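Local coordinates for hydrolase family protein (Deinococcus radiodurans R1, PDB 3CNH) that probably acts as a phosphatase of the haloacid dehalogenase-like superfamily, and holds a sodium ion beside a phosphate ion in its presumed active site, at residues I11-L15 / M163-R167; W20-R25 / F39-H43; M81-S85 / L114-R118; L92-R96 / F122-F127; M104-E110 / L128-S134. One frame throughout, in Å; residues are numbered along the deposited sequence. Where two conformers were deposited one is given.

In the fold
The five contacts illustrate how a Rossmann-like core and its helical cap change their chemistry from place to place. Contacts 3 and 4 are buried; 1, 2 and 5 only partly. Contact 1 is a loop and a strand end joined by a metal ion, with two valines packed alongside; contact 5 is strand pairing whose far end turns polar at a phosphate that contact 1 also binds. Contacts 3 and 5 share the unit of strand 103-108, helix 112-122 and strand 131-133. Contact 4 is mostly greasy, a phenylalanine packed on helix 89-98, with an arginine at its exposed border. Contact 2, about 16 Å from the chain centre, is held by a stacked arginine-histidine pair and touches contact 3.

Contact 1 (I11-L15 / M163-R167); sequences IGGVL and MVDDR. With NA (sodium ion), chain C; PO4 (phosphate ion), chain D.
The sodium ion is gripped from both segments, by G12 O at 2.3 Å and by D166 OD1, also at 2.3 Å. PO4 O2, two waters and D10 complete its shell, consistent with the metal site of haloacid dehalogenase-like enzymes. D166 places its carboxylate there with CG between its backbone N and carbonyl carbon (chi1 62°). Its second oxygen, OD2, lies 3.6 Å from G13 CA, on the side where any side chain at G13 would collide with it. On the phosphate side, G12 N donates to PO4 O3 at 2.8 Å. D165 works in the second shell: its OD1 uses the anti lone pair to take R167 N at 2.8 Å, closing an Asx turn, and accepts from a water that binds the sodium. An alanine at D165 would probably leave R167 N without its Asx-turn acceptor, the sodium-bound water less firmly placed, and K141 without this carboxylate. Beside the metal site, V14 CG2 packs against D166 N at 3.7 Å, and V14 CG1 meets V164 CG1. Both valines touch W9 of strand 6-9, with V14 also reaching V91 of helix 89-98, while V164 bonds through its backbone to F8 and D10.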
# COMPACT_ATOMS: atom_id res chain seq x y z
N ILE A 11 1.70 1.31 -2.92
CA ILE A 11 0.46 1.29 -3.72
C ILE A 11 -0.43 2.47 -3.35
O ILE A 11 -0.68 3.36 -4.14
CB ILE A 11 -0.26 -0.03 -3.65
CG1 ILE A 11 0.67 -1.16 -4.14
CG2 ILE A 11 -1.56 -0.01 -4.49
CD1 ILE A 11 0.07 -2.56 -4.11
N GLY A 12 -0.86 2.49 -2.10
CA GLY A 12 -1.73 3.60 -1.63
C GLY A 12 -1.06 4.96 -1.66
O GLY A 12 0.00 5.14 -1.07
N GLY A 13 -1.70 5.90 -2.32
CA GLY A 13 -1.21 7.26 -2.49
C GLY A 13 -0.22 7.45 -3.62
O GLY A 13 0.27 8.56 -3.85
N VAL A 14 0.02 6.35 -4.32
CA VAL A 14 0.96 6.35 -5.45
C VAL A 14 0.27 5.81 -6.70
O VAL A 14 -0.10 6.57 -7.62
CB VAL A 14 2.25 5.58 -5.10
CG1 VAL A 14 3.21 5.47 -6.27
CG2 VAL A 14 2.97 6.26 -3.92
N LEU A 15 0.04 4.51 -6.70
CA LEU A 15 -0.62 3.84 -7.83
C LEU A 15 -2.15 3.96 -7.77
O LEU A 15 -2.84 4.09 -8.78
CB LEU A 15 -0.24 2.36 -7.86
CG LEU A 15 1.24 2.09 -8.16
CD1 LEU A 15 1.58 0.61 -7.92
CD2 LEU A 15 1.59 2.54 -9.58
N MSE A 163 13.04 2.74 -4.06
CA MSE A 163 11.73 2.77 -3.39
C MSE A 163 10.98 4.04 -3.78
O MSE A 163 11.52 5.15 -3.76
CB MSE A 163 11.90 2.78 -1.87
CG MSE A 163 10.62 2.91 -1.07
SE MSE A 163 9.66 1.22 -1.15
CE MSE A 163 7.85 1.89 -0.63
N VAL A 164 9.70 3.84 -4.14
CA VAL A 164 8.80 4.93 -4.48
C VAL A 164 7.65 4.94 -3.46
O VAL A 164 6.89 3.96 -3.36
CB VAL A 164 8.20 4.77 -5.89
CG1 VAL A 164 7.22 5.90 -6.18
CG2 VAL A 164 9.34 4.69 -7.00
N ASP A 165 7.53 6.03 -2.73
CA ASP A 165 6.50 6.14 -1.64
C ASP A 165 6.04 7.57 -1.57
O ASP A 165 6.78 8.47 -1.91
CB ASP A 165 7.08 5.69 -0.31
CG ASP A 165 6.01 5.31 0.72
OD1 ASP A 165 5.35 6.22 1.32
OD2 ASP A 165 5.90 4.09 0.98
N ASP A 166 4.83 7.80 -1.08
CA ASP A 166 4.36 9.19 -0.98
C ASP A 166 4.70 9.85 0.32
O ASP A 166 4.54 11.05 0.45
CB ASP A 166 2.86 9.40 -1.28
CG ASP A 166 1.96 8.69 -0.34
OD1 ASP A 166 2.33 7.62 0.16
OD2 ASP A 166 0.83 9.18 -0.17
N ARG A 167 5.16 9.04 1.28
CA ARG A 167 5.51 9.57 2.61
C ARG A 167 7.02 9.70 2.79
O ARG A 167 7.75 8.73 2.66
CB ARG A 167 4.93 8.66 3.71
CG ARG A 167 3.43 8.48 3.61
CD ARG A 167 2.88 7.58 4.73
NE ARG A 167 1.55 7.05 4.43
CZ ARG A 167 0.43 7.46 5.01
NH1 ARG A 167 0.48 8.39 5.95
NH2 ARG A 167 -0.73 6.93 4.67
NA NA C . 1.46 5.54 0.65
P PO4 D . 0.51 1.58 1.24
O1 PO4 D . 1.74 1.12 1.86
O2 PO4 D . 0.57 3.10 1.04
O3 PO4 D . 0.05 0.81 -0.02
O4 PO4 D . -0.69 1.46 2.18
O HOH W 1 -0.22 10.83 -2.28
O HOH W 2 2.89 5.43 2.38
O HOH W 3 -0.40 6.56 1.63

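Contact 2 (W20-R25 / F39-H43)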
# COMPACT_ATOMS: atom_id res chain seq x y z
N TRP A 20 -7.95 2.54 2.99
CA TRP A 20 -8.78 2.65 4.22
C TRP A 20 -8.20 3.69 5.17
O TRP A 20 -7.90 3.44 6.32
CB TRP A 20 -8.88 1.25 4.83
CG TRP A 20 -9.98 1.03 5.85
CD1 TRP A 20 -9.82 0.44 7.08
CD2 TRP A 20 -11.36 1.34 5.74
NE1 TRP A 20 -11.00 0.38 7.72
CE2 TRP A 20 -11.98 0.90 6.93
CE3 TRP A 20 -12.15 1.94 4.75
CZ2 TRP A 20 -13.32 1.10 7.16
CZ3 TRP A 20 -13.50 2.10 4.99
CH2 TRP A 20 -14.08 1.69 6.19
N ASP A 21 -8.00 4.87 4.61
CA ASP A 21 -7.46 6.03 5.35
C ASP A 21 -8.51 6.76 6.14
O ASP A 21 -9.71 6.46 6.11
CB ASP A 21 -6.65 6.99 4.43
CG ASP A 21 -7.53 7.80 3.44
OD1 ASP A 21 -8.74 8.01 3.68
OD2 ASP A 21 -6.96 8.29 2.41
N ARG A 22 -8.02 7.73 6.90
CA ARG A 22 -8.88 8.50 7.79
C ARG A 22 -10.11 9.08 7.11
O ARG A 22 -11.23 9.00 7.62
CB ARG A 22 -8.09 9.64 8.47
N GLU A 23 -9.89 9.63 5.93
CA GLU A 23 -10.96 10.35 5.24
C GLU A 23 -12.03 9.40 4.74
O GLU A 23 -13.23 9.62 4.86
CB GLU A 23 -10.39 11.22 4.10
CG GLU A 23 -9.40 12.29 4.61
CD GLU A 23 -7.93 11.81 4.86
OE1 GLU A 23 -7.54 10.64 4.61
OE2 GLU A 23 -7.13 12.67 5.31
N GLN A 24 -11.56 8.30 4.20
CA GLN A 24 -12.44 7.26 3.68
C GLN A 24 -13.23 6.59 4.79
O GLN A 24 -14.43 6.35 4.66
CB GLN A 24 -11.62 6.23 2.94
CG GLN A 24 -10.98 6.81 1.66
CD GLN A 24 -9.94 5.92 1.12
OE1 GLN A 24 -9.33 5.17 1.87
NE2 GLN A 24 -9.70 5.98 -0.22
N ARG A 25 -12.55 6.31 5.88
CA ARG A 25 -13.26 5.68 7.03
C ARG A 25 -14.35 6.60 7.53
O ARG A 25 -15.48 6.17 7.83
CB ARG A 25 -12.29 5.28 8.16
CG ARG A 25 -11.24 4.28 7.74
CD ARG A 25 -10.52 3.67 8.93
NE ARG A 25 -10.00 4.69 9.83
CZ ARG A 25 -8.79 5.22 9.73
NH1 ARG A 25 -7.94 4.84 8.81
NH2 ARG A 25 -8.45 6.15 10.60
N PHE A 39 -16.05 4.20 16.67
CA PHE A 39 -15.50 3.53 15.47
C PHE A 39 -14.02 3.81 15.32
O PHE A 39 -13.21 2.91 15.11
CB PHE A 39 -16.29 3.95 14.21
CG PHE A 39 -15.65 3.57 12.90
CD1 PHE A 39 -15.70 2.26 12.45
CD2 PHE A 39 -15.09 4.51 12.10
CE1 PHE A 39 -15.15 1.88 11.25
CE2 PHE A 39 -14.53 4.14 10.90
CZ PHE A 39 -14.57 2.81 10.48
N THR A 40 -13.66 5.08 15.45
CA THR A 40 -12.27 5.50 15.28
C THR A 40 -11.36 4.88 16.34
O THR A 40 -10.27 4.42 16.02
CB THR A 40 -12.12 7.03 15.29
OG1 THR A 40 -12.73 7.53 14.09
CG2 THR A 40 -10.63 7.45 15.26
N GLU A 41 -11.85 4.86 17.56
CA GLU A 41 -11.05 4.33 18.68
C GLU A 41 -10.84 2.81 18.49
O GLU A 41 -9.74 2.27 18.66
CB GLU A 41 -11.64 4.70 20.03
CG GLU A 41 -10.64 4.42 21.12
CD GLU A 41 -9.21 4.77 20.67
OE1 GLU A 41 -8.35 3.83 20.57
OE2 GLU A 41 -8.96 5.96 20.34
N ARG A 42 -11.91 2.15 18.09
CA ARG A 42 -11.84 0.69 17.86
C ARG A 42 -10.94 0.32 16.70
O ARG A 42 -10.17 -0.63 16.74
CB ARG A 42 -13.23 0.09 17.73
CG ARG A 42 -13.98 0.09 19.04
CD ARG A 42 -15.45 -0.29 18.89
NE ARG A 42 -16.09 -0.47 20.18
CZ ARG A 42 -16.16 -1.65 20.80
NH1 ARG A 42 -15.64 -2.72 20.21
NH2 ARG A 42 -16.75 -1.78 21.97
N HIS A 43 -11.01 1.12 15.64
CA HIS A 43 -10.17 0.93 14.48
C HIS A 43 -8.72 1.10 14.89
O HIS A 43 -7.86 0.32 14.49
CB HIS A 43 -10.52 1.94 13.36
CG HIS A 43 -9.46 2.03 12.31
ND1 HIS A 43 -9.37 1.12 11.28
CD2 HIS A 43 -8.39 2.85 12.20
CE1 HIS A 43 -8.31 1.40 10.55
NE2 HIS A 43 -7.69 2.44 11.08
O HOH W 4 -11.93 6.54 11.51
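R25 and H43 are brought together by two different torsions: H43 carries CG opposite its backbone N (chi1 165°), whereas the R25 chain bends at chi3 (-53°) to lay its guanidinium flat on the imidazole. The planes are only 12° apart and the centres 3.7 Å, a true stack, with H43 NE2 over the middle of the guanidinium. R25 CD adds a CH-pi contact over the same imidazole face, 3.6 Å from the H43 centroid. Rotation is fixed by R25 NH1, which donates to W20 O at 2.9 Å close to the guanidinium plane, and R25 NE reaches T40 OG1 through a water. Nearer the backbone, R25 CG sits over the face of the W20 ring, and R25 CB touches the F39 edge at CE2, 3.7 Å away. W20 CZ2 meets the same edge at F39 CZ, 3.9 Å. A leucine in place of R25 would probably leave W20 O without this donor, the H43 face without its stacked partner and T40 without its water link. D21 and Q24 form a capping box that starts helix 22-32; with helix 36-51 it probably belongs to a helical cap inserted after the first strand, as in relatives. Y60 OH bonds both W20 NE1 and H43 ND1. A cation lying flat on this imidazole probably disfavours a second positive charge on H43, consistent with a neutral ring.

Contact 3 (M81-S85 / L114-R118); sequences MEEQS and LNEYR
Segments 81-85 and 114-118 approach most closely at E82 and L114, their CA atoms 6.2 Å apart, and further on S85 comes near R118. This joins the helical cap region to the crossover helix of a beta-alpha-beta unit in the Rossmann-like core. The Y117 ring is one centre of the packing. E82 CB stands almost exactly over its middle, 3.7 Å from the Y117 centroid in a CH-pi contact, and the extended E82 chain lets the carboxylate lie along the same ring, its plane 11° from that of the phenol. E82 O also approaches Y117 CE2, while the Y117 hydroxyl reaches S85 O through a water near the ring plane. One turn earlier in the helix, L114 CD2 rests on E82 CG at 3.6 Å, and L114 CD1 touches M81 CE at 3.8 Å, the two side chains crossing at about a right angle. M81 also packs on W20, L57 and L61. R118 has T17 O as a second acceptor for NH1, and a weak, long ion pair to E110. Its chain bends at chi3 (64°), bringing R118 NH1 back to S85, where it donates to OG at 2.8 Å, with the oxygen almost exactly in the guanidinium plane.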
# COMPACT_ATOMS: atom_id res chain seq x y z
N MSE A 81 -16.07 -0.73 1.67
CA MSE A 81 -14.64 -0.55 1.95
C MSE A 81 -13.86 -0.66 0.64
O MSE A 81 -13.05 0.19 0.28
CB MSE A 81 -14.08 -1.60 2.93
CG MSE A 81 -14.57 -1.46 4.31
SE MSE A 81 -13.84 -2.83 5.50
CE MSE A 81 -12.02 -2.62 5.06
N GLU A 82 -14.18 -1.72 -0.09
CA GLU A 82 -13.46 -2.03 -1.34
C GLU A 82 -13.57 -0.91 -2.35
O GLU A 82 -12.61 -0.52 -3.05
CB GLU A 82 -13.94 -3.38 -1.90
CG GLU A 82 -13.40 -4.52 -1.07
CD GLU A 82 -13.93 -5.87 -1.50
OE1 GLU A 82 -14.92 -5.89 -2.26
OE2 GLU A 82 -13.35 -6.88 -1.04
N GLU A 83 -14.76 -0.34 -2.39
CA GLU A 83 -15.06 0.74 -3.33
C GLU A 83 -14.34 2.05 -3.11
O GLU A 83 -14.38 2.93 -3.98
CB GLU A 83 -16.55 1.03 -3.36
CG GLU A 83 -17.29 -0.13 -3.96
CD GLU A 83 -18.74 -0.08 -3.66
OE1 GLU A 83 -19.16 0.85 -2.93
OE2 GLU A 83 -19.44 -0.99 -4.13
N GLN A 84 -13.68 2.17 -1.97
CA GLN A 84 -12.91 3.38 -1.67
C GLN A 84 -11.67 3.43 -2.54
O GLN A 84 -11.08 4.49 -2.72
CB GLN A 84 -12.47 3.46 -0.21
CG GLN A 84 -13.66 3.45 0.75
CD GLN A 84 -14.65 4.47 0.40
OE1 GLN A 84 -14.36 5.67 0.47
NE2 GLN A 84 -15.87 4.04 0.02
N SER A 85 -11.28 2.29 -3.08
CA SER A 85 -10.05 2.18 -3.90
C SER A 85 -10.32 2.65 -5.31
O SER A 85 -11.20 2.15 -5.98
CB SER A 85 -9.51 0.76 -3.90
OG SER A 85 -9.01 0.40 -2.61
N LEU A 114 -8.35 -6.35 1.18
CA LEU A 114 -8.33 -5.11 0.37
C LEU A 114 -7.17 -5.16 -0.59
O LEU A 114 -7.29 -4.74 -1.73
CB LEU A 114 -8.25 -3.81 1.17
CG LEU A 114 -9.52 -3.31 1.85
CD1 LEU A 114 -9.24 -1.96 2.56
CD2 LEU A 114 -10.64 -3.18 0.86
N ASN A 115 -6.06 -5.69 -0.15
CA ASN A 115 -4.86 -5.77 -1.03
C ASN A 115 -5.18 -6.56 -2.29
O ASN A 115 -4.95 -6.13 -3.43
CB ASN A 115 -3.68 -6.44 -0.31
CG ASN A 115 -2.35 -6.16 -0.99
OD1 ASN A 115 -2.02 -4.99 -1.31
ND2 ASN A 115 -1.56 -7.22 -1.17
N GLU A 116 -5.80 -7.70 -2.10
CA GLU A 116 -6.10 -8.64 -3.22
C GLU A 116 -7.17 -8.06 -4.12
O GLU A 116 -7.10 -8.17 -5.33
CB GLU A 116 -6.33 -10.05 -2.68
CG GLU A 116 -4.93 -10.52 -2.19
CD GLU A 116 -4.84 -11.91 -1.65
OE1 GLU A 116 -5.89 -12.56 -1.49
OE2 GLU A 116 -3.69 -12.31 -1.34
N TYR A 117 -8.14 -7.37 -3.52
CA TYR A 117 -9.18 -6.70 -4.32
C TYR A 117 -8.55 -5.63 -5.21
O TYR A 117 -8.87 -5.48 -6.38
CB TYR A 117 -10.25 -6.06 -3.41
CG TYR A 117 -11.13 -5.10 -4.15
CD1 TYR A 117 -12.28 -5.54 -4.80
CD2 TYR A 117 -10.83 -3.75 -4.22
CE1 TYR A 117 -13.09 -4.67 -5.51
CE2 TYR A 117 -11.63 -2.86 -4.93
CZ TYR A 117 -12.77 -3.33 -5.57
OH TYR A 117 -13.59 -2.50 -6.25
N ARG A 118 -7.60 -4.90 -4.64
CA ARG A 118 -6.96 -3.78 -5.36
C ARG A 118 -6.11 -4.31 -6.51
O ARG A 118 -6.14 -3.81 -7.62
CB ARG A 118 -6.14 -2.92 -4.38
CG ARG A 118 -7.07 -2.01 -3.54
CD ARG A 118 -6.49 -1.63 -2.19
NE ARG A 118 -5.27 -0.82 -2.23
CZ ARG A 118 -5.25 0.50 -2.25
NH1 ARG A 118 -6.37 1.21 -2.40
NH2 ARG A 118 -4.07 1.12 -2.22
O HOH W 5 -13.01 0.10 -6.53

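Contact 4 (L92-R96 / F122-F127); sequences LALAR and FGLGEF
F127 turns its ring against the backbone of helix 89-98, one face covering A95 C and R96 N. A chi1 of 61° tucks the ring back over its own main chain, which directs it inward at the helix. On that face A95 CB meets F127 CE1 at 3.6 Å and R96 CG meets F127 CD2 at 3.6 Å, while L92 CD2 comes obliquely to F127 CZ at 4.0 Å. The opposite face is covered from within its own loop, by L124 O over the centre. L92 CD2 also touches L124 CD2, the two leucines crossing at about a right angle. R96 runs extended past the ring and holds its guanidinium steeply to it, the planes 78° apart, rather than stacking. The edge of the guanidinium faces the loop: R96 NH2 donates to F122 O at 2.8 Å, a bent bond (132°) in the guanidinium plane but tilted from the carbonyl plane. A water accepts weakly from R96 NE and donates to G123 O, the positive-phi glycine of the Schellman motif ending helix 112-122. The loop from that helix toward strand 131-133 is thus packed on helix 89-98, with A95 also touching L15 and F122 leaning on L16 and P87.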
# COMPACT_ATOMS: atom_id res chain seq x y z
N LEU A 92 -0.18 5.42 -12.47
CA LEU A 92 -0.44 4.06 -13.00
C LEU A 92 0.12 3.87 -14.35
O LEU A 92 0.77 2.88 -14.67
CB LEU A 92 -1.92 3.76 -13.16
CG LEU A 92 -2.53 3.21 -11.90
CD1 LEU A 92 -4.03 3.15 -11.98
CD2 LEU A 92 -1.96 1.82 -11.64
N ALA A 93 -0.14 4.85 -15.20
CA ALA A 93 0.31 4.79 -16.57
C ALA A 93 1.83 4.75 -16.64
O ALA A 93 2.42 4.05 -17.45
CB ALA A 93 -0.25 5.98 -17.40
N LEU A 94 2.46 5.52 -15.77
CA LEU A 94 3.94 5.57 -15.73
C LEU A 94 4.49 4.20 -15.34
O LEU A 94 5.42 3.65 -15.94
CB LEU A 94 4.40 6.61 -14.70
CG LEU A 94 5.89 6.66 -14.36
CD1 LEU A 94 6.77 6.92 -15.56
CD2 LEU A 94 6.16 7.70 -13.24
N ALA A 95 3.89 3.67 -14.30
CA ALA A 95 4.33 2.37 -13.75
C ALA A 95 4.13 1.29 -14.81
O ALA A 95 4.99 0.44 -15.03
CB ALA A 95 3.62 2.02 -12.46
N ARG A 96 3.00 1.34 -15.50
CA ARG A 96 2.71 0.34 -16.55
C ARG A 96 3.76 0.40 -17.64
O ARG A 96 4.19 -0.61 -18.20
CB ARG A 96 1.27 0.51 -17.13
CG ARG A 96 0.17 0.05 -16.16
CD ARG A 96 -1.33 0.33 -16.60
NE ARG A 96 -2.26 -0.22 -15.59
CZ ARG A 96 -3.53 0.14 -15.40
NH1 ARG A 96 -4.06 1.13 -16.09
NH2 ARG A 96 -4.25 -0.46 -14.45
N PHE A 122 -7.40 -3.55 -10.43
CA PHE A 122 -6.59 -2.59 -11.19
C PHE A 122 -5.45 -3.20 -11.98
O PHE A 122 -4.62 -2.50 -12.55
CB PHE A 122 -6.16 -1.44 -10.30
CG PHE A 122 -7.31 -0.71 -9.72
CD1 PHE A 122 -8.06 0.15 -10.49
CD2 PHE A 122 -7.70 -0.93 -8.41
CE1 PHE A 122 -9.18 0.80 -9.96
CE2 PHE A 122 -8.83 -0.30 -7.86
CZ PHE A 122 -9.56 0.59 -8.64
N GLY A 123 -5.45 -4.53 -12.02
CA GLY A 123 -4.42 -5.26 -12.79
C GLY A 123 -2.98 -4.97 -12.42
O GLY A 123 -2.09 -4.88 -13.30
N LEU A 124 -2.75 -4.82 -11.13
CA LEU A 124 -1.42 -4.41 -10.64
C LEU A 124 -0.34 -5.45 -10.97
O LEU A 124 0.82 -5.15 -11.15
CB LEU A 124 -1.42 -4.06 -9.16
CG LEU A 124 -2.42 -2.96 -8.75
CD1 LEU A 124 -2.31 -2.67 -7.24
CD2 LEU A 124 -2.25 -1.68 -9.60
N GLY A 125 -0.79 -6.68 -11.05
CA GLY A 125 0.06 -7.83 -11.36
C GLY A 125 0.57 -7.85 -12.77
O GLY A 125 1.45 -8.63 -13.11
N GLU A 126 0.06 -6.96 -13.61
CA GLU A 126 0.54 -6.94 -14.98
C GLU A 126 1.92 -6.34 -15.02
O GLU A 126 2.73 -6.66 -15.89
CB GLU A 126 -0.42 -6.15 -15.87
CG GLU A 126 -1.76 -6.87 -15.95
CD GLU A 126 -2.84 -6.10 -16.72
OE1 GLU A 126 -2.51 -5.10 -17.41
OE2 GLU A 126 -4.02 -6.51 -16.62
N PHE A 127 2.22 -5.50 -14.04
CA PHE A 127 3.51 -4.79 -14.03
C PHE A 127 4.34 -4.94 -12.76
O PHE A 127 5.51 -4.53 -12.73
CB PHE A 127 3.33 -3.32 -14.43
CG PHE A 127 2.43 -2.54 -13.50
CD1 PHE A 127 2.95 -1.89 -12.41
CD2 PHE A 127 1.07 -2.44 -13.74
CE1 PHE A 127 2.13 -1.17 -11.56
CE2 PHE A 127 0.25 -1.72 -12.91
CZ PHE A 127 0.78 -1.08 -11.81
O HOH W 6 -2.22 -2.86 -15.27

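Contact 5 (M104-E110 / L128-S134). With PO4 (phosphate ion), chain D.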
# COMPACT_ATOMS: atom_id res chain seq x y z
N MSE A 104 9.88 -4.92 -11.21
CA MSE A 104 9.24 -4.09 -10.20
C MSE A 104 8.37 -4.92 -9.27
O MSE A 104 7.79 -5.93 -9.65
CB MSE A 104 8.43 -2.98 -10.88
CG MSE A 104 9.19 -2.32 -12.00
SE MSE A 104 8.43 -0.63 -12.63
CE MSE A 104 6.58 -1.22 -12.63
N TYR A 105 8.27 -4.44 -8.04
CA TYR A 105 7.59 -5.15 -6.96
C TYR A 105 6.86 -4.16 -6.09
O TYR A 105 7.22 -2.98 -6.06
CB TYR A 105 8.65 -5.86 -6.08
CG TYR A 105 9.66 -6.69 -6.85
CD1 TYR A 105 10.80 -6.11 -7.36
CD2 TYR A 105 9.46 -8.03 -7.06
CE1 TYR A 105 11.70 -6.87 -8.11
CE2 TYR A 105 10.36 -8.81 -7.76
CZ TYR A 105 11.49 -8.22 -8.29
OH TYR A 105 12.40 -8.99 -9.03
N SER A 106 5.80 -4.61 -5.42
CA SER A 106 5.19 -3.72 -4.40
C SER A 106 5.92 -3.90 -3.11
O SER A 106 6.48 -4.98 -2.80
CB SER A 106 3.67 -3.95 -4.17
OG SER A 106 3.43 -5.02 -3.26
N LEU A 107 5.86 -2.85 -2.32
CA LEU A 107 6.33 -2.88 -0.92
C LEU A 107 5.35 -1.96 -0.21
O LEU A 107 5.44 -0.73 -0.32
CB LEU A 107 7.79 -2.42 -0.78
CG LEU A 107 8.37 -2.65 0.61
CD1 LEU A 107 8.55 -4.16 0.89
CD2 LEU A 107 9.71 -1.95 0.85
N ASN A 108 4.34 -2.56 0.40
CA ASN A 108 3.17 -1.80 0.83
C ASN A 108 2.48 -2.37 2.01
O ASN A 108 2.64 -3.55 2.33
CB ASN A 108 2.15 -1.71 -0.33
CG ASN A 108 1.45 -3.05 -0.61
OD1 ASN A 108 2.08 -4.05 -0.96
ND2 ASN A 108 0.11 -3.05 -0.48
N ASN A 109 1.80 -1.47 2.71
CA ASN A 109 0.99 -1.84 3.88
C ASN A 109 -0.48 -1.93 3.53
O ASN A 109 -1.10 -0.96 3.10
CB ASN A 109 1.13 -0.80 4.99
CG ASN A 109 2.55 -0.68 5.55
OD1 ASN A 109 3.44 -1.53 5.30
ND2 ASN A 109 2.77 0.38 6.38
N GLU A 110 -1.06 -3.09 3.80
CA GLU A 110 -2.46 -3.31 3.47
C GLU A 110 -2.92 -4.65 3.98
O GLU A 110 -2.18 -5.61 3.96
CB GLU A 110 -2.68 -3.34 1.96
CG GLU A 110 -4.13 -3.06 1.52
CD GLU A 110 -4.50 -1.60 1.73
OE1 GLU A 110 -3.96 -0.75 1.02
OE2 GLU A 110 -5.34 -1.31 2.62
N LEU A 128 3.75 -5.53 -11.73
CA LEU A 128 4.46 -5.83 -10.49
C LEU A 128 4.56 -7.35 -10.41
O LEU A 128 3.55 -8.07 -10.44
CB LEU A 128 3.79 -5.24 -9.25
CG LEU A 128 3.58 -3.72 -9.29
CD1 LEU A 128 2.79 -3.21 -8.06
CD2 LEU A 128 4.94 -3.01 -9.49
N LEU A 129 5.79 -7.81 -10.19
CA LEU A 129 6.15 -9.24 -10.23
C LEU A 129 5.85 -9.97 -8.94
O LEU A 129 5.70 -11.18 -8.91
CB LEU A 129 7.63 -9.40 -10.65
CG LEU A 129 8.01 -8.69 -11.95
CD1 LEU A 129 9.51 -8.80 -12.09
CD2 LEU A 129 7.25 -9.25 -13.16
N ALA A 130 5.83 -9.23 -7.85
CA ALA A 130 5.51 -9.78 -6.55
C ALA A 130 5.05 -8.65 -5.66
O ALA A 130 5.36 -7.48 -5.92
CB ALA A 130 6.65 -10.55 -5.91
N PHE A 131 4.35 -9.02 -4.63
CA PHE A 131 3.72 -8.06 -3.75
C PHE A 131 4.19 -8.29 -2.32
O PHE A 131 3.69 -9.15 -1.63
CB PHE A 131 2.20 -8.17 -3.84
CG PHE A 131 1.65 -7.72 -5.17
CD1 PHE A 131 1.66 -8.58 -6.26
CD2 PHE A 131 1.20 -6.43 -5.33
CE1 PHE A 131 1.20 -8.15 -7.49
CE2 PHE A 131 0.73 -5.97 -6.54
CZ PHE A 131 0.77 -6.82 -7.65
N PHE A 132 5.17 -7.48 -1.92
CA PHE A 132 5.76 -7.59 -0.57
C PHE A 132 4.92 -6.73 0.35
O PHE A 132 5.24 -5.59 0.67
CB PHE A 132 7.24 -7.19 -0.61
CG PHE A 132 8.04 -7.97 -1.62
CD1 PHE A 132 7.88 -9.32 -1.76
CD2 PHE A 132 8.95 -7.32 -2.43
CE1 PHE A 132 8.62 -10.05 -2.72
CE2 PHE A 132 9.71 -8.05 -3.38
CZ PHE A 132 9.52 -9.40 -3.54
N THR A 133 3.81 -7.33 0.72
CA THR A 133 2.75 -6.67 1.46
C THR A 133 2.77 -7.03 2.94
O THR A 133 3.02 -8.18 3.32
CB THR A 133 1.40 -7.02 0.87
OG1 THR A 133 1.39 -6.73 -0.54
CG2 THR A 133 0.27 -6.26 1.60
N SER A 134 2.47 -6.04 3.76
CA SER A 134 2.53 -6.22 5.22
C SER A 134 1.77 -7.42 5.75
O SER A 134 2.21 -8.10 6.66
CB SER A 134 2.03 -4.97 5.96
OG SER A 134 0.70 -4.65 5.54
P PO4 D . 0.51 1.58 1.24
O1 PO4 D . 1.74 1.12 1.86
O2 PO4 D . 0.57 3.10 1.04
O3 PO4 D . 0.05 0.81 -0.02
O4 PO4 D . -0.69 1.46 2.18
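M104 O begins the ladder by accepting from L129 N at 2.8 Å, a nearly straight bond. S106 N then donates to A130 O, and S106 O takes F132 N from well above its carbonyl plane. F132 O is used by N108 N, and N108 O by S134 N, so each of these backbone groups finds its partner in strand 131-133 or the residues flanking it. The strands run parallel, only 10° apart, and are joined by helix 112-122 in a beta-alpha-beta crossover of the Rossmann-like sheet, with 131-133 at its edge. On one side F132 lies beside Y105, the rings near parallel but slid apart; F132 CE2 touches Y105 CB at 3.6 Å, and L107 CD1 meets F132 CB. The other side carries a polar cluster beside the F131 ring. N108 OD1 accepts two hydroxyls from opposite faces of its amide plane, S106 OG and T133 OG1, each at 2.8 Å. A chi1 of 71° sets the N108 amide there, and its ND2 is taken by N115 OD1, so both ends are held. Beyond the strand, E110 N donates to S134 OG at 2.9 Å, and the same hydroxyl also pairs with E51 O. N109 N gives an almost straight bond of 2.7 Å to PO4 O1, while its side-chain ND2 donates to K141 O.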